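Local coordinates for pollen-specific leucine-rich repeat extensin-like protein 1 (Arabidopsis thaliana, PDB 6TME), which probably binds a RALF-type signalling peptide in the pollen-tube cell wall through its leucine-rich repeat domain, at residues S60-T65 / H101-G106; A95-N100 / T116-F121; P155-A160 / N174-K179; Y315-G320 / S339-N344. All blocks are in the same frame, centred on the assembly; numbering follows the deposited sequence.

Contact 1 (S60-T65 / H101-G106); sequences SDPFNT and HADIFG. Unlike the reference sequence in segment 101-106: Phe105 (reference Ala). With SO4 (sulfate ion), chain L.
Ser60 and Phe105 form a single antiparallel bridge that ties the loop after helix 43-56, in the N-terminal cap of the leucine-rich repeat fold, to short strand 105-106. Phe105 N gives a hydrogen bond to Ser60 O at 3.0 Å, in the carbonyl plane. The return bond, from Ser60 N to Phe105 O, is longer at 3.3 Å but straighter (162°), and it uses a lone pair of the oxygen. Next comes a type I turn from Asp61 to Asn64.

The tight side is the inner one, where Thr65, Ala102 and Ile104 are buried. Asp61 lies alongside Ile104 and points the same way, with OD1 3.7 Å from Ile104 CG1. Its CG stands opposite the backbone N (chi1 -179°), which carries the carboxylate round toward the amides that follow the turn. OD1 takes Thr65 N at 3.1 Å on its syn side but out of the carboxylate plane, and OD2 takes Ala66 N. With an alanine at Asp61, both amides would probably lose this acceptor and the turn would be freer to shift against Ile104.

The outer side is looser. Ser60 OG bonds to Arg127, which also holds Asp103 O. A sulfate, probably from the crystallisation liquor, sits here on weak bonds from Ser60 OG and Asp61 N. The Pro62 ring meets Asp103 at about a right angle, with CG 3.6 Å from Asp103 OD2. Phe63 is exposed and touches the other segment through CD2 and CE2; CD2 comes within 3.5 Å of Ala102 O, at the ring edge near its plane.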
loop_
_atom_site.group_PDB
_atom_site.type_symbol
_atom_site.label_atom_id
_atom_site.label_comp_id
_atom_site.label_asym_id
_atom_site.label_seq_id
_atom_site.Cartn_x
_atom_site.Cartn_y
_atom_site.Cartn_z
ATOM N N SER A 60 -25.657 0.658 -11.947
ATOM C CA SER A 60 -25.145 0.482 -13.293
ATOM C C SER A 60 -24.106 -0.624 -13.282
ATOM O O SER A 60 -23.173 -0.605 -12.474
ATOM C CB SER A 60 -24.539 1.784 -13.821
ATOM O OG SER A 60 -23.533 1.498 -14.758
ATOM N N ASP A 61 -24.276 -1.586 -14.179
ATOM C CA ASP A 61 -23.418 -2.764 -14.269
ATOM C C ASP A 61 -23.020 -2.887 -15.732
ATOM O O ASP A 61 -23.659 -3.610 -16.503
ATOM C CB ASP A 61 -24.151 -4.006 -13.768
ATOM C CG ASP A 61 -23.305 -5.254 -13.824
ATOM O OD1 ASP A 61 -22.118 -5.173 -14.206
ATOM O OD2 ASP A 61 -23.846 -6.324 -13.481
ATOM N N PRO A 62 -21.962 -2.190 -16.151
ATOM C CA PRO A 62 -21.691 -2.085 -17.594
ATOM C C PRO A 62 -21.425 -3.413 -18.286
ATOM O O PRO A 62 -21.836 -3.578 -19.441
ATOM C CB PRO A 62 -20.467 -1.156 -17.651
ATOM C CG PRO A 62 -20.509 -0.386 -16.334
ATOM C CD PRO A 62 -21.020 -1.398 -15.346
ATOM N N PHE A 63 -20.746 -4.365 -17.645
ATOM C CA PHE A 63 -20.471 -5.641 -18.300
ATOM C C PHE A 63 -21.519 -6.704 -17.976
ATOM O O PHE A 63 -21.258 -7.895 -18.179
ATOM C CB PHE A 63 -19.080 -6.152 -17.929
ATOM C CG PHE A 63 -17.978 -5.183 -18.237
ATOM C CD1 PHE A 63 -17.550 -4.994 -19.538
ATOM C CD2 PHE A 63 -17.369 -4.456 -17.218
ATOM C CE1 PHE A 63 -16.528 -4.096 -19.821
ATOM C CE2 PHE A 63 -16.349 -3.547 -17.492
ATOM C CZ PHE A 63 -15.930 -3.371 -18.790
ATOM N N ASN A 64 -22.684 -6.295 -17.464
ATOM C CA ASN A 64 -23.772 -7.212 -17.110
ATOM C C ASN A 64 -23.258 -8.358 -16.246
ATOM O O ASN A 64 -23.664 -9.517 -16.393
ATOM C CB ASN A 64 -24.480 -7.729 -18.365
ATOM C CG ASN A 64 -25.020 -6.600 -19.227
ATOM O OD1 ASN A 64 -24.728 -6.514 -20.421
ATOM N ND2 ASN A 64 -25.791 -5.716 -18.618
ATOM N N THR A 65 -22.349 -8.013 -15.332
ATOM C CA THR A 65 -21.701 -9.004 -14.481
ATOM C C THR A 65 -22.698 -9.778 -13.619
ATOM O O THR A 65 -22.513 -10.976 -13.386
ATOM C CB THR A 65 -20.643 -8.303 -13.624
ATOM O OG1 THR A 65 -19.544 -7.911 -14.465
ATOM C CG2 THR A 65 -20.137 -9.200 -12.478
ATOM N N HIS A 101 -12.599 -5.113 -11.529
ATOM C CA HIS A 101 -12.716 -4.486 -12.844
ATOM C C HIS A 101 -14.116 -4.548 -13.442
ATOM O O HIS A 101 -14.267 -4.317 -14.646
ATOM C CB HIS A 101 -11.726 -5.096 -13.833
ATOM C CG HIS A 101 -10.303 -4.895 -13.436
ATOM N ND1 HIS A 101 -9.561 -5.873 -12.812
ATOM C CD2 HIS A 101 -9.495 -3.814 -13.539
ATOM C CE1 HIS A 101 -8.347 -5.412 -12.568
ATOM N NE2 HIS A 101 -8.282 -4.165 -12.997
ATOM N N ALA A 102 -15.156 -4.863 -12.650
ATOM C CA ALA A 102 -16.508 -4.854 -13.213
ATOM C C ALA A 102 -17.107 -3.450 -13.335
ATOM O O ALA A 102 -18.159 -3.305 -13.958
ATOM C CB ALA A 102 -17.436 -5.753 -12.390
ATOM N N ASP A 103 -16.470 -2.417 -12.780
ATOM C CA ASP A 103 -16.909 -1.027 -12.962
ATOM C C ASP A 103 -18.357 -0.788 -12.505
ATOM O O ASP A 103 -19.061 0.066 -13.055
ATOM C CB ASP A 103 -16.728 -0.591 -14.419
ATOM C CG ASP A 103 -16.782 0.919 -14.592
ATOM O OD1 ASP A 103 -16.208 1.650 -13.756
ATOM O OD2 ASP A 103 -17.411 1.381 -15.569
ATOM N N ILE A 104 -18.799 -1.503 -11.471
ATOM C CA ILE A 104 -20.181 -1.441 -10.997
ATOM C C ILE A 104 -20.383 -0.209 -10.117
ATOM O O ILE A 104 -19.687 -0.025 -9.116
ATOM C CB ILE A 104 -20.542 -2.725 -10.227
ATOM C CG1 ILE A 104 -20.455 -3.945 -11.146
ATOM C CG2 ILE A 104 -21.924 -2.640 -9.622
ATOM C CD1 ILE A 104 -20.397 -5.262 -10.385
ATOM N N PHE A 105 -21.363 0.621 -10.460
ATOM C CA PHE A 105 -21.779 1.716 -9.590
ATOM C C PHE A 105 -22.892 1.203 -8.682
ATOM O O PHE A 105 -23.986 0.877 -9.149
ATOM C CB PHE A 105 -22.224 2.937 -10.396
ATOM C CG PHE A 105 -22.904 4.027 -9.566
ATOM C CD1 PHE A 105 -22.490 4.305 -8.260
ATOM C CD2 PHE A 105 -23.970 4.761 -10.096
ATOM C CE1 PHE A 105 -23.122 5.299 -7.504
ATOM C CE2 PHE A 105 -24.608 5.768 -9.347
ATOM C CZ PHE A 105 -24.173 6.042 -8.051
ATOM N N GLY A 106 -22.604 1.123 -7.394
ATOM C CA GLY A 106 -23.612 0.844 -6.387
ATOM C C GLY A 106 -23.046 1.219 -5.031
ATOM O O GLY A 106 -22.210 2.106 -4.916
HETATM S S SO4 L . -25.661 0.557 -17.648
HETATM O O1 SO4 L . -26.447 0.508 -18.881
HETATM O O2 SO4 L . -25.802 1.883 -17.042
HETATM O O3 SO4 L . -24.259 0.304 -17.978
HETATM O O4 SO4 L . -26.149 -0.462 -16.717
#

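Contact 2 (A95-N100 / T116-F121); sequences AGIDLN and TDVALF
The parallel strand ladder of the leucine-rich repeat solenoid starts here, where strand 92-98 meets strand 120-122 and Gly96 and Ile97 pair with Leu120 and Phe121. Ile97 N bonds to Leu120 O at 2.9 Å. At the entry to the ladder, Ala95 O receives two amides. Ala119 N comes at 2.9 Å in a nearly straight bond (168°), from above the carbonyl plane. Leu120 N adds a weak bond. On the opposite edge Ala95 and Gly96 form a classic beta bulge against Phe81.

Inside the coil, Ile97 and Phe121 lie side by side and point the same way, with Ile97 CB 3.8 Å from Phe121 CD1. Phe121 continues onto Phe145, and Ile97 packs on Leu51 and Trp54 of helix 43-56. Leu120 turns to the other face. Its CG stands opposite the backbone N (chi1 -179°), and its CD2 reaches over the neighbouring strand to 3.4 Å from Ile97 O. Gly96 has no side chain to meet it there. The chain of another protein packs on Leu120 and bonds to Asp98 OD2 and Asp117 O. Inward apolar residues and an outward partner-binding face are typical of the concave sheet of a leucine-rich repeat domain.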
loop_
_atom_site.group_PDB
_atom_site.type_symbol
_atom_site.label_atom_id
_atom_site.label_comp_id
_atom_site.label_asym_id
_atom_site.label_seq_id
_atom_site.Cartn_x
_atom_site.Cartn_y
_atom_site.Cartn_z
ATOM N N ALA A 95 -17.268 -18.399 0.027
ATOM C CA ALA A 95 -16.005 -18.091 0.679
ATOM C C ALA A 95 -15.316 -16.898 0.064
ATOM O O ALA A 95 -14.383 -16.349 0.674
ATOM C CB ALA A 95 -15.048 -19.301 0.610
ATOM N N GLY A 96 -15.748 -16.488 -1.118
ATOM C CA GLY A 96 -15.055 -15.449 -1.836
ATOM C C GLY A 96 -15.972 -14.657 -2.741
ATOM O O GLY A 96 -16.937 -15.182 -3.304
ATOM N N ILE A 97 -15.670 -13.374 -2.858
ATOM C CA ILE A 97 -16.315 -12.480 -3.793
ATOM C C ILE A 97 -15.198 -11.818 -4.578
ATOM O O ILE A 97 -14.213 -11.371 -3.991
ATOM C CB ILE A 97 -17.169 -11.441 -3.055
ATOM C CG1 ILE A 97 -18.271 -12.148 -2.263
ATOM C CG2 ILE A 97 -17.667 -10.392 -4.031
ATOM C CD1 ILE A 97 -19.419 -12.640 -3.112
ATOM N N ASP A 98 -15.315 -11.812 -5.899
ATOM C CA ASP A 98 -14.297 -11.186 -6.729
ATOM C C ASP A 98 -15.001 -10.585 -7.937
ATOM O O ASP A 98 -15.366 -11.309 -8.860
ATOM C CB ASP A 98 -13.206 -12.155 -7.147
ATOM C CG ASP A 98 -12.011 -11.447 -7.790
ATOM O OD1 ASP A 98 -12.171 -10.315 -8.319
ATOM O OD2 ASP A 98 -10.895 -12.021 -7.750
ATOM N N LEU A 99 -15.152 -9.256 -7.911
ATOM C CA LEU A 99 -15.720 -8.445 -8.978
ATOM C C LEU A 99 -14.688 -7.459 -9.543
ATOM O O LEU A 99 -15.060 -6.411 -10.080
ATOM C CB LEU A 99 -16.951 -7.692 -8.461
ATOM C CG LEU A 99 -18.066 -8.591 -7.902
ATOM C CD1 LEU A 99 -19.186 -7.788 -7.174
ATOM C CD2 LEU A 99 -18.645 -9.457 -9.031
ATOM N N ASN A 100 -13.394 -7.772 -9.415
ATOM C CA ASN A 100 -12.345 -6.876 -9.896
ATOM C C ASN A 100 -12.625 -6.434 -11.322
ATOM O O ASN A 100 -12.906 -7.258 -12.195
ATOM C CB ASN A 100 -10.966 -7.542 -9.829
ATOM C CG ASN A 100 -10.383 -7.526 -8.450
ATOM O OD1 ASN A 100 -10.919 -6.894 -7.539
ATOM N ND2 ASN A 100 -9.286 -8.235 -8.275
ATOM N N THR A 116 -21.198 -14.706 6.087
ATOM C CA THR A 116 -20.307 -14.890 7.232
ATOM C C THR A 116 -19.157 -15.841 6.950
ATOM O O THR A 116 -18.258 -15.955 7.788
ATOM C CB THR A 116 -21.069 -15.404 8.461
ATOM O OG1 THR A 116 -21.814 -16.568 8.110
ATOM C CG2 THR A 116 -22.023 -14.333 9.026
ATOM N N ASP A 117 -19.144 -16.518 5.809
ATOM C CA ASP A 117 -18.026 -17.394 5.486
ATOM C C ASP A 117 -17.006 -16.744 4.561
ATOM O O ASP A 117 -16.009 -17.383 4.218
ATOM C CB ASP A 117 -18.553 -18.697 4.857
ATOM C CG ASP A 117 -19.524 -19.431 5.781
ATOM O OD1 ASP A 117 -19.147 -19.655 6.954
ATOM O OD2 ASP A 117 -20.675 -19.728 5.358
ATOM N N VAL A 118 -17.234 -15.502 4.134
ATOM C CA VAL A 118 -16.352 -14.889 3.152
ATOM C C VAL A 118 -15.019 -14.539 3.803
ATOM O O VAL A 118 -14.969 -13.940 4.882
ATOM C CB VAL A 118 -17.013 -13.652 2.528
ATOM C CG1 VAL A 118 -15.979 -12.812 1.827
ATOM C CG2 VAL A 118 -18.069 -14.075 1.548
ATOM N N ALA A 119 -13.935 -14.958 3.169
ATOM C CA ALA A 119 -12.592 -14.591 3.571
ATOM C C ALA A 119 -11.870 -13.791 2.508
ATOM O O ALA A 119 -10.844 -13.157 2.811
ATOM C CB ALA A 119 -11.764 -15.842 3.896
ATOM N N LEU A 120 -12.383 -13.780 1.289
ATOM C CA LEU A 120 -11.757 -13.073 0.188
ATOM C C LEU A 120 -12.785 -12.120 -0.389
ATOM O O LEU A 120 -13.893 -12.539 -0.754
ATOM C CB LEU A 120 -11.256 -14.062 -0.854
ATOM C CG LEU A 120 -10.542 -13.580 -2.104
ATOM C CD1 LEU A 120 -9.616 -14.712 -2.467
ATOM C CD2 LEU A 120 -11.534 -13.279 -3.260
ATOM N N PHE A 121 -12.428 -10.841 -0.466
ATOM C CA PHE A 121 -13.338 -9.832 -1.006
ATOM C C PHE A 121 -12.527 -8.891 -1.903
ATOM O O PHE A 121 -11.790 -8.022 -1.410
ATOM C CB PHE A 121 -14.037 -9.104 0.134
ATOM C CG PHE A 121 -15.146 -8.202 -0.311
ATOM C CD1 PHE A 121 -16.434 -8.698 -0.501
ATOM C CD2 PHE A 121 -14.908 -6.859 -0.537
ATOM C CE1 PHE A 121 -17.468 -7.864 -0.908
ATOM C CE2 PHE A 121 -15.938 -6.014 -0.927
ATOM C CZ PHE A 121 -17.224 -6.530 -1.129
#

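Contact 3 (P155-A160 / N174-K179); sequences PFPTVA and NDFEGK
The second parallel sheet of a plant-type leucine-rich repeat solenoid takes part here: Phe176 of strand 175-178 packs against the Pro155-Phe156-Pro157 loop. Pro157 CD lies over one face of the Phe176 ring in a CH-pi contact, 3.8 Å from the ring centroid and 18° off its normal. The two side chains cross at about a right angle. Phe176 CG is opposite its own carbonyl carbon (chi1 -65°), which swings the ring toward the loop. There CD1 also comes within 3.5 Å of Pro155 O.

Pro157 CD also rests 3.5 Å above the ring of Phe156, offset toward its rim. Pro157 is thus held against two aromatic rings. It is the centre of an inverse gamma turn, and its O accepts Ala160 N as the chain enters a short 3-10 segment.

No direct hydrogen bond joins the two segments. A water bridges them instead. It accepts from Phe156 N at 3.1 Å and donates to Lys179 O at 2.7 Å and to Glu177 O. Gly178 lies between these two carbonyls with a positive phi (84°), a backbone shape that calls for glycine.

Phe176 also touches Phe152 of strand 151-153 and Phe199 of strand 198-201. Phe156 packs inward on Leu169, Leu180 and Ile184. Asn174, Phe176, Gly178 and Pro181 fit the NxLxGxxP pattern of plant-specific leucine-rich repeats, with phenylalanine at the leucine position.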
loop_
_atom_site.group_PDB
_atom_site.type_symbol
_atom_site.label_atom_id
_atom_site.label_comp_id
_atom_site.label_asym_id
_atom_site.label_seq_id
_atom_site.Cartn_x
_atom_site.Cartn_y
_atom_site.Cartn_z
ATOM N N PRO A 155 -14.475 8.660 6.867
ATOM C CA PRO A 155 -13.433 8.211 7.797
ATOM C C PRO A 155 -12.908 6.815 7.484
ATOM O O PRO A 155 -13.579 5.992 6.858
ATOM C CB PRO A 155 -14.150 8.227 9.155
ATOM C CG PRO A 155 -15.323 9.167 8.957
ATOM C CD PRO A 155 -15.755 8.931 7.541
ATOM N N PHE A 156 -11.684 6.559 7.954
ATOM C CA PHE A 156 -11.056 5.262 7.765
ATOM C C PHE A 156 -12.055 4.148 8.084
ATOM O O PHE A 156 -12.764 4.235 9.089
ATOM C CB PHE A 156 -9.822 5.154 8.661
ATOM C CG PHE A 156 -9.086 3.856 8.525
ATOM C CD1 PHE A 156 -9.494 2.729 9.210
ATOM C CD2 PHE A 156 -7.984 3.761 7.695
ATOM C CE1 PHE A 156 -8.805 1.522 9.073
ATOM C CE2 PHE A 156 -7.296 2.572 7.555
ATOM C CZ PHE A 156 -7.715 1.441 8.246
ATOM N N PRO A 157 -12.156 3.088 7.236
ATOM C CA PRO A 157 -13.143 2.018 7.493
ATOM C C PRO A 157 -12.767 1.150 8.680
ATOM O O PRO A 157 -12.159 0.087 8.517
ATOM C CB PRO A 157 -13.128 1.199 6.198
ATOM C CG PRO A 157 -11.703 1.398 5.666
ATOM C CD PRO A 157 -11.375 2.844 6.005
ATOM N N THR A 158 -13.118 1.597 9.880
ATOM C CA THR A 158 -12.624 0.949 11.087
ATOM C C THR A 158 -13.204 -0.452 11.304
ATOM O O THR A 158 -12.662 -1.199 12.130
ATOM C CB THR A 158 -12.881 1.859 12.297
ATOM O OG1 THR A 158 -14.219 2.368 12.272
ATOM C CG2 THR A 158 -11.914 3.045 12.269
ATOM N N VAL A 159 -14.264 -0.838 10.583
ATOM C CA VAL A 159 -14.729 -2.226 10.630
ATOM C C VAL A 159 -13.591 -3.196 10.318
ATOM O O VAL A 159 -13.576 -4.334 10.813
ATOM C CB VAL A 159 -15.923 -2.426 9.667
ATOM C CG1 VAL A 159 -15.493 -2.218 8.220
ATOM C CG2 VAL A 159 -16.540 -3.828 9.850
ATOM N N ALA A 160 -12.599 -2.753 9.530
ATOM C CA ALA A 160 -11.453 -3.608 9.239
ATOM C C ALA A 160 -10.685 -3.979 10.500
ATOM O O ALA A 160 -10.038 -5.033 10.535
ATOM C CB ALA A 160 -10.522 -2.927 8.240
ATOM N N ASN A 174 -9.384 5.870 -3.073
ATOM C CA ASN A 174 -10.754 6.185 -2.712
ATOM C C ASN A 174 -10.726 7.630 -2.221
ATOM O O ASN A 174 -9.841 8.411 -2.575
ATOM C CB ASN A 174 -11.295 5.201 -1.677
ATOM C CG ASN A 174 -11.675 3.874 -2.286
ATOM O OD1 ASN A 174 -12.682 3.772 -2.985
ATOM N ND2 ASN A 174 -10.889 2.838 -2.001
ATOM N N ASP A 175 -11.702 7.999 -1.405
ATOM C CA ASP A 175 -11.771 9.315 -0.800
ATOM C C ASP A 175 -11.916 9.185 0.707
ATOM O O ASP A 175 -12.703 9.895 1.339
ATOM C CB ASP A 175 -12.918 10.128 -1.397
ATOM C CG ASP A 175 -12.862 11.604 -1.003
ATOM O OD1 ASP A 175 -11.798 12.070 -0.560
ATOM O OD2 ASP A 175 -13.900 12.291 -1.095
ATOM N N PHE A 176 -11.187 8.244 1.302
ATOM C CA PHE A 176 -11.073 8.213 2.753
ATOM C C PHE A 176 -10.254 9.408 3.246
ATOM O O PHE A 176 -9.367 9.916 2.549
ATOM C CB PHE A 176 -10.447 6.896 3.211
ATOM C CG PHE A 176 -11.303 5.686 2.919
ATOM C CD1 PHE A 176 -12.521 5.504 3.573
ATOM C CD2 PHE A 176 -10.896 4.734 1.993
ATOM C CE1 PHE A 176 -13.306 4.403 3.308
ATOM C CE2 PHE A 176 -11.683 3.630 1.713
ATOM C CZ PHE A 176 -12.886 3.461 2.373
ATOM N N GLU A 177 -10.561 9.871 4.454
ATOM C CA GLU A 177 -9.960 11.119 4.917
ATOM C C GLU A 177 -9.920 11.139 6.440
ATOM O O GLU A 177 -10.416 10.230 7.113
ATOM C CB GLU A 177 -10.737 12.314 4.365
ATOM C CG GLU A 177 -12.189 12.300 4.772
ATOM C CD GLU A 177 -12.420 12.971 6.114
ATOM O OE1 GLU A 177 -11.947 14.127 6.279
ATOM O OE2 GLU A 177 -13.047 12.326 6.998
ATOM N N GLY A 178 -9.341 12.208 6.985
ATOM C CA GLY A 178 -9.200 12.316 8.426
ATOM C C GLY A 178 -7.965 11.594 8.936
ATOM O O GLY A 178 -7.051 11.232 8.183
ATOM N N LYS A 179 -7.949 11.381 10.248
ATOM C CA LYS A 179 -6.807 10.764 10.903
ATOM C C LYS A 179 -6.760 9.271 10.603
ATOM O O LYS A 179 -7.778 8.624 10.328
ATOM C CB LYS A 179 -6.874 10.962 12.424
ATOM C CG LYS A 179 -6.925 12.412 12.878
ATOM C CD LYS A 179 -7.141 12.515 14.393
ATOM C CE LYS A 179 -6.927 13.946 14.878
ATOM N NZ LYS A 179 -7.037 14.072 16.362
HETATM O O HOH W 1 -10.255 8.986 9.316
#

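Contact 4 (Y315-G320 / S339-N344); sequences YNFFNG and SNCLQN
Ser339 O is gripped by two donors: Asn316 N at 3.2 Å, in a bent bond (136°), and Lys349 NZ. Lys349 also bonds to Asn316 O and makes a cation-pi contact with Phe317. Further along, Cys341 N gives a short bond of 2.7 Å to Phe318 O.

Asn340 turns its amide in between these links. Its OD1 accepts Phe318 N at 3.0 Å, with the donor tilted 32° from the carbonyl plane. Its ND2 gives a bond to Phe313 O and lies at the edge of the Phe318 ring, in its plane. A leucine in place of Asn340 would probably strand the Phe318 amide without its acceptor and Phe313 O without this donor.

Ser339 CB sits over one face of the Tyr315 ring, 3.3 Å above its plane, and Tyr291 also stacks on this ring. Cys341 SG stands at the edge of the Phe317 ring, 4.0 Å from CD1, and is fixed by the disulfide to Cys354. Leu342 CD2 reaches to 3.3 Å from Gly320 N. Asn316, one turn earlier, holds Phe313 O, Phe289 O and Phe294 N in the same way, so the two residues are rungs of the asparagine ladder of a leucine-rich repeat, here at its C-terminal end.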
loop_
_atom_site.group_PDB
_atom_site.type_symbol
_atom_site.label_atom_id
_atom_site.label_comp_id
_atom_site.label_asym_id
_atom_site.label_seq_id
_atom_site.Cartn_x
_atom_site.Cartn_y
_atom_site.Cartn_z
ATOM N N TYR A 315 16.147 17.608 -6.986
ATOM C CA TYR A 315 15.306 18.649 -6.386
ATOM C C TYR A 315 15.430 18.652 -4.866
ATOM O O TYR A 315 14.457 18.428 -4.129
ATOM C CB TYR A 315 13.847 18.496 -6.807
ATOM C CG TYR A 315 13.718 18.682 -8.267
ATOM C CD1 TYR A 315 13.583 19.958 -8.807
ATOM C CD2 TYR A 315 13.791 17.596 -9.131
ATOM C CE1 TYR A 315 13.499 20.147 -10.169
ATOM C CE2 TYR A 315 13.705 17.779 -10.501
ATOM C CZ TYR A 315 13.562 19.056 -11.008
ATOM O OH TYR A 315 13.477 19.245 -12.359
ATOM N N ASN A 316 16.652 18.924 -4.421
ATOM C CA ASN A 316 16.975 19.124 -3.007
ATOM C C ASN A 316 17.979 20.272 -2.929
ATOM O O ASN A 316 18.107 21.082 -3.858
ATOM C CB ASN A 316 17.470 17.807 -2.398
ATOM C CG ASN A 316 16.313 16.849 -2.112
ATOM O OD1 ASN A 316 15.491 17.119 -1.241
ATOM N ND2 ASN A 316 16.218 15.760 -2.878
ATOM N N PHE A 317 18.710 20.366 -1.822
ATOM C CA PHE A 317 19.792 21.360 -1.749
ATOM C C PHE A 317 21.110 20.713 -1.341
ATOM O O PHE A 317 21.849 21.246 -0.504
ATOM C CB PHE A 317 19.458 22.487 -0.776
ATOM C CG PHE A 317 18.170 23.194 -1.072
ATOM C CD1 PHE A 317 18.164 24.370 -1.784
ATOM C CD2 PHE A 317 16.967 22.681 -0.620
ATOM C CE1 PHE A 317 16.993 25.030 -2.055
ATOM C CE2 PHE A 317 15.786 23.340 -0.880
ATOM C CZ PHE A 317 15.804 24.524 -1.607
ATOM N N PHE A 318 21.429 19.549 -1.901
ATOM C CA PHE A 318 22.735 18.958 -1.650
ATOM C C PHE A 318 23.823 19.840 -2.275
ATOM O O PHE A 318 23.687 20.317 -3.411
ATOM C CB PHE A 318 22.783 17.533 -2.205
ATOM C CG PHE A 318 21.787 16.578 -1.555
ATOM C CD1 PHE A 318 21.962 16.151 -0.239
ATOM C CD2 PHE A 318 20.690 16.102 -2.261
ATOM C CE1 PHE A 318 21.049 15.273 0.356
ATOM C CE2 PHE A 318 19.776 15.240 -1.669
ATOM C CZ PHE A 318 19.958 14.815 -0.364
ATOM N N ASN A 319 24.887 20.089 -1.517
ATOM C CA ASN A 319 26.001 20.894 -2.003
ATOM C C ASN A 319 27.271 20.078 -2.218
ATOM O O ASN A 319 28.299 20.653 -2.579
ATOM C CB ASN A 319 26.281 22.079 -1.059
ATOM C CG ASN A 319 26.743 21.645 0.340
ATOM O OD1 ASN A 319 26.750 20.462 0.685
ATOM N ND2 ASN A 319 27.139 22.615 1.146
ATOM N N GLY A 320 27.223 18.761 -2.024
ATOM C CA GLY A 320 28.342 17.897 -2.350
ATOM C C GLY A 320 27.868 16.484 -2.611
ATOM O O GLY A 320 26.844 16.042 -2.073
ATOM N N SER A 339 18.897 19.590 -10.150
ATOM C CA SER A 339 18.356 20.643 -9.308
ATOM C C SER A 339 18.766 20.468 -7.858
ATOM O O SER A 339 17.931 20.428 -6.947
ATOM C CB SER A 339 16.838 20.732 -9.422
ATOM O OG SER A 339 16.382 21.934 -8.825
ATOM N N ASN A 340 20.065 20.352 -7.650
ATOM C CA ASN A 340 20.590 20.489 -6.310
ATOM C C ASN A 340 21.489 21.721 -6.271
ATOM O O ASN A 340 21.277 22.666 -7.036
ATOM C CB ASN A 340 21.325 19.212 -5.918
ATOM C CG ASN A 340 20.396 18.175 -5.283
ATOM O OD1 ASN A 340 19.919 18.351 -4.166
ATOM N ND2 ASN A 340 20.105 17.120 -6.019
ATOM N N CYS A 341 22.494 21.717 -5.394
ATOM C CA CYS A 341 23.447 22.817 -5.326
ATOM C C CYS A 341 24.862 22.315 -5.549
ATOM O O CYS A 341 25.742 22.570 -4.725
ATOM C CB CYS A 341 23.351 23.488 -3.946
ATOM S SG CYS A 341 21.727 24.142 -3.588
ATOM N N LEU A 342 25.091 21.562 -6.613
ATOM C CA LEU A 342 26.380 20.921 -6.820
ATOM C C LEU A 342 27.181 21.670 -7.872
ATOM O O LEU A 342 26.683 21.921 -8.971
ATOM C CB LEU A 342 26.203 19.468 -7.248
ATOM C CG LEU A 342 25.281 18.653 -6.352
ATOM C CD1 LEU A 342 24.739 17.465 -7.144
ATOM C CD2 LEU A 342 26.021 18.204 -5.100
ATOM N N GLN A 343 28.425 22.008 -7.540
ATOM C CA GLN A 343 29.325 22.569 -8.538
ATOM C C GLN A 343 29.662 21.519 -9.590
ATOM O O GLN A 343 29.735 20.324 -9.307
ATOM C CB GLN A 343 30.610 23.084 -7.882
ATOM C CG GLN A 343 30.425 24.299 -6.969
ATOM C CD GLN A 343 30.608 23.943 -5.515
ATOM O OE1 GLN A 343 31.639 23.392 -5.133
ATOM N NE2 GLN A 343 29.590 24.215 -4.696
ATOM N N ASN A 344 29.840 21.979 -10.825
ATOM C CA ASN A 344 30.344 21.143 -11.915
ATOM C C ASN A 344 29.418 19.965 -12.193
ATOM O O ASN A 344 29.849 18.824 -12.370
ATOM C CB ASN A 344 31.765 20.660 -11.637
ATOM C CG ASN A 344 32.795 21.649 -12.094
ATOM O OD1 ASN A 344 32.460 22.661 -12.714
ATOM N ND2 ASN A 344 34.062 21.360 -11.815
HETATM O O HOH W 2 29.443 20.416 -4.937
#

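The contacts follow one solenoid from its N-terminal to its C-terminal end. Contacts 1 and 2 alternate along the chain and have centres about 17 Å apart. They touch where Thr65 CG2 meets Leu99 CD2 at 3.8 Å, so the loop after helix 43-56 packs just beyond the end of strand 92-98. Contact 3 comes next, about 21 Å from contact 2 between centres, on the first strand (175-178) of a separate four-stranded parallel sheet. Contact 4 is last, about 39 Å from contact 3 and 50 Å from contact 1 between centres. It lies across the chain's centre from contacts 1 and 2. The contacts thus sample both ends and the middle, and the other protein chain touches only contacts 1 and 2.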